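Local coordinates for protein rhamnogalacturonan endolyase YesW (Bacillus subtilis, PDB 2ZUX) that cleaves the backbone of type I rhamnogalacturonan in plant cell-wall pectin by endo-type elimination, releasing oligosaccharides, and needs calcium or manganese for activity, at residues E241-N246 against Y297-G302. Numbering follows the deposited sequence.
Sequences ELVTAN and YNFRDG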
ATOM      1  N   GLU A 241      -7.488  -0.302 -22.572  1.00 11.96           N
ATOM      2  CA  GLU A 241      -6.097  -0.629 -22.869  1.00 12.70           C
ATOM      3  C   GLU A 241      -5.418   0.564 -23.550  1.00 13.14           C
ATOM      4  O   GLU A 241      -5.914   1.065 -24.568  1.00 13.31           O
ATOM      5  CB  GLU A 241      -6.042  -1.842 -23.800  1.00 12.96           C
ATOM      6  CG  GLU A 241      -4.639  -2.228 -24.267  1.00 14.11           C
ATOM      7  CD  GLU A 241      -4.659  -3.180 -25.440  1.00 15.96           C
ATOM      8  OE1 GLU A 241      -5.541  -3.042 -26.315  1.00 18.15           O
ATOM      9  OE2 GLU A 241      -3.786  -4.066 -25.506  1.00 16.67           O
ATOM     10  N   LEU A 242      -4.302   1.029 -22.993  1.00 13.25           N
ATOM     11  CA  LEU A 242      -3.506   2.078 -23.637  1.00 13.51           C
ATOM     12  C   LEU A 242      -2.343   1.495 -24.428  1.00 13.73           C
ATOM     13  O   LEU A 242      -2.140   1.833 -25.594  1.00 15.19           O
ATOM     14  CB  LEU A 242      -2.992   3.097 -22.616  1.00 13.59           C
ATOM     15  CG  LEU A 242      -4.050   3.980 -21.951  1.00 13.78           C
ATOM     16  CD1 LEU A 242      -3.434   4.815 -20.834  1.00 14.91           C
ATOM     17  CD2 LEU A 242      -4.747   4.886 -22.984  1.00 15.34           C
ATOM     18  N   VAL A 243      -1.587   0.607 -23.789  1.00 13.27           N
ATOM     19  CA  VAL A 243      -0.460  -0.074 -24.429  1.00 13.79           C
ATOM     20  C   VAL A 243      -0.282  -1.436 -23.776  1.00 13.42           C
ATOM     21  O   VAL A 243      -0.441  -1.573 -22.554  1.00 12.99           O
ATOM     22  CB  VAL A 243       0.856   0.751 -24.333  1.00 13.96           C
ATOM     23  CG1 VAL A 243       1.218   1.044 -22.884  1.00 14.83           C
ATOM     24  CG2 VAL A 243       2.006   0.044 -25.038  1.00 15.65           C
ATOM     25  N   THR A 244       0.034  -2.430 -24.597  1.00 12.94           N
ATOM     26  CA  THR A 244       0.362  -3.775 -24.138  1.00 12.97           C
ATOM     27  C   THR A 244       1.662  -4.217 -24.791  1.00 13.46           C
ATOM     28  O   THR A 244       1.833  -4.072 -26.003  1.00 14.45           O
ATOM     29  CB  THR A 244      -0.767  -4.755 -24.470  1.00 12.86           C
ATOM     30  OG1 THR A 244      -1.922  -4.392 -23.714  1.00 12.42           O
ATOM     31  CG2 THR A 244      -0.395  -6.180 -24.113  1.00 13.26           C
ATOM     32  N   ALA A 245       2.581  -4.728 -23.975  1.00 13.10           N
ATOM     33  CA  ALA A 245       3.862  -5.262 -24.453  1.00 13.22           C
ATOM     34  C   ALA A 245       4.014  -6.682 -23.927  1.00 12.93           C
ATOM     35  O   ALA A 245       3.256  -7.091 -23.055  1.00 12.71           O
ATOM     36  CB  ALA A 245       5.005  -4.391 -23.971  1.00 14.04           C
ATOM     37  N   ASN A 246       4.967  -7.440 -24.459  1.00 12.98           N
ATOM     38  CA  ASN A 246       5.312  -8.722 -23.854  1.00 12.97           C
ATOM     39  C   ASN A 246       5.831  -8.479 -22.441  1.00 12.71           C
ATOM     40  O   ASN A 246       6.586  -7.531 -22.202  1.00 13.55           O
ATOM     41  CB  ASN A 246       6.343  -9.474 -24.697  1.00 13.02           C
ATOM     42  CG  ASN A 246       5.747 -10.058 -25.974  1.00 14.75           C
ATOM     43  OD1 ASN A 246       6.297  -9.886 -27.065  1.00 18.77           O
ATOM     44  ND2 ASN A 246       4.636 -10.761 -25.842  1.00 13.32           N
ATOM     45  N   TYR A 297      10.281  -0.163 -15.993  1.00 11.21           N
ATOM     46  CA  TYR A 297       9.662   0.446 -17.165  1.00 11.25           C
ATOM     47  C   TYR A 297       9.282   1.891 -16.894  1.00 11.65           C
ATOM     48  O   TYR A 297       9.006   2.265 -15.754  1.00 11.53           O
ATOM     49  CB  TYR A 297       8.361  -0.273 -17.527  1.00 11.60           C
ATOM     50  CG  TYR A 297       8.448  -1.758 -17.780  1.00 11.75           C
ATOM     51  CD1 TYR A 297       8.522  -2.248 -19.076  1.00 11.49           C
ATOM     52  CD2 TYR A 297       8.409  -2.675 -16.726  1.00 11.54           C
ATOM     53  CE1 TYR A 297       8.575  -3.612 -19.322  1.00 12.40           C
ATOM     54  CE2 TYR A 297       8.455  -4.041 -16.964  1.00 12.38           C
ATOM     55  CZ  TYR A 297       8.540  -4.500 -18.268  1.00 11.84           C
ATOM     56  OH  TYR A 297       8.579  -5.853 -18.506  1.00 13.37           O
ATOM     57  N   ASN A 298       9.231   2.688 -17.960  1.00 11.90           N
ATOM     58  CA  ASN A 298       8.540   3.966 -17.927  1.00 12.22           C
ATOM     59  C   ASN A 298       7.304   3.920 -18.809  1.00 12.32           C
ATOM     60  O   ASN A 298       7.270   3.195 -19.808  1.00 12.30           O
ATOM     61  CB  ASN A 298       9.464   5.106 -18.379  1.00 12.67           C
ATOM     62  CG  ASN A 298      10.337   5.611 -17.262  1.00 13.13           C
ATOM     63  OD1 ASN A 298      10.024   5.420 -16.091  1.00 13.55           O
ATOM     64  ND2 ASN A 298      11.437   6.271 -17.614  1.00 14.08           N
ATOM     65  N   PHE A 299       6.277   4.665 -18.414  1.00 12.63           N
ATOM     66  CA  PHE A 299       5.161   4.954 -19.299  1.00 13.52           C
ATOM     67  C   PHE A 299       5.044   6.464 -19.388  1.00 14.12           C
ATOM     68  O   PHE A 299       4.590   7.123 -18.455  1.00 13.61           O
ATOM     69  CB  PHE A 299       3.849   4.318 -18.824  1.00 13.51           C
ATOM     70  CG  PHE A 299       2.670   4.684 -19.681  1.00 14.37           C
ATOM     71  CD1 PHE A 299       2.548   4.169 -20.972  1.00 15.39           C
ATOM     72  CD2 PHE A 299       1.699   5.563 -19.217  1.00 15.07           C
ATOM     73  CE1 PHE A 299       1.469   4.524 -21.785  1.00 15.81           C
ATOM     74  CE2 PHE A 299       0.618   5.922 -20.027  1.00 15.42           C
ATOM     75  CZ  PHE A 299       0.505   5.395 -21.308  1.00 15.56           C
ATOM     76  N   ARG A 300       5.513   7.007 -20.507  1.00 15.11           N
ATOM     77  CA  ARG A 300       5.620   8.445 -20.702  1.00 16.10           C
ATOM     78  C   ARG A 300       5.440   8.729 -22.178  1.00 17.26           C
ATOM     79  O   ARG A 300       5.823   7.915 -23.015  1.00 17.41           O
ATOM     80  CB  ARG A 300       6.993   8.946 -20.239  1.00 16.05           C
ATOM     81  CG  ARG A 300       7.249   8.766 -18.739  1.00 15.79           C
ATOM     82  CD  ARG A 300       8.659   9.137 -18.327  1.00 15.54           C
ATOM     83  NE  ARG A 300       8.918   8.646 -16.973  1.00 14.29           N
ATOM     84  CZ  ARG A 300       9.992   8.946 -16.248  1.00 14.40           C
ATOM     85  NH1 ARG A 300      10.917   9.775 -16.726  1.00 14.68           N
ATOM     86  NH2 ARG A 300      10.140   8.431 -15.032  1.00 14.56           N
ATOM     87  N   ASP A 301       4.841   9.875 -22.491  1.00 18.50           N
ATOM     88  CA  ASP A 301       4.659  10.307 -23.889  1.00 20.29           C
ATOM     89  C   ASP A 301       3.937   9.241 -24.717  1.00 20.61           C
ATOM     90  O   ASP A 301       4.248   9.036 -25.897  1.00 21.15           O
ATOM     91  CB  ASP A 301       6.014  10.653 -24.528  1.00 20.96           C
ATOM     92  CG  ASP A 301       6.912  11.457 -23.603  1.00 23.20           C
ATOM     93  OD1 ASP A 301       6.556  12.608 -23.271  1.00 25.96           O
ATOM     94  OD2 ASP A 301       7.977  10.932 -23.203  1.00 26.98           O
ATOM     95  N   GLY A 302       2.991   8.553 -24.083  1.00 20.88           N
ATOM     96  CA  GLY A 302       2.199   7.519 -24.735  1.00 21.07           C
ATOM     97  C   GLY A 302       2.912   6.211 -25.022  1.00 21.24           C
ATOM     98  O   GLY A 302       2.344   5.331 -25.669  1.00 21.69           O
TER
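Two consecutive residues, Leu242 and Val243, both turn their side chains onto the ring of Phe299, although successive residues of a regular strand point to opposite faces of the sheet. A classic beta bulge accounts for this: the pair lies opposite the single residue Val233 of the adjoining strand. Val243 comes closest, its CG1 lying 3.7 Å from Phe299 CE1. With chi1 at 58°, CG1 sits between the backbone N and the carbonyl carbon, and this branch is the one that meets the ring. Leu242 reaches the end of the same ring, CD1 to Phe299 CZ at 4.0 Å, its side chain roughly perpendicular to that of Phe299. Both methyls approach the ring obliquely. On the far side of strand 241-246, Thr244 OG1 donates a 2.6 Å hydrogen bond to the anti lone pair of Glu241 OE2, and Glu241 OE1 forms a salt bridge with Lys208. The buried Phe299 also packs on Leu186 and Asp187, in the loop that binds a calcium ion. This apolar contact joins two successive four-stranded antiparallel sheets of the beta-propeller, between the outermost strand 241-246 of one and strand 293-300 of the next, with Leu304 of strand 303-311 also touching Val243.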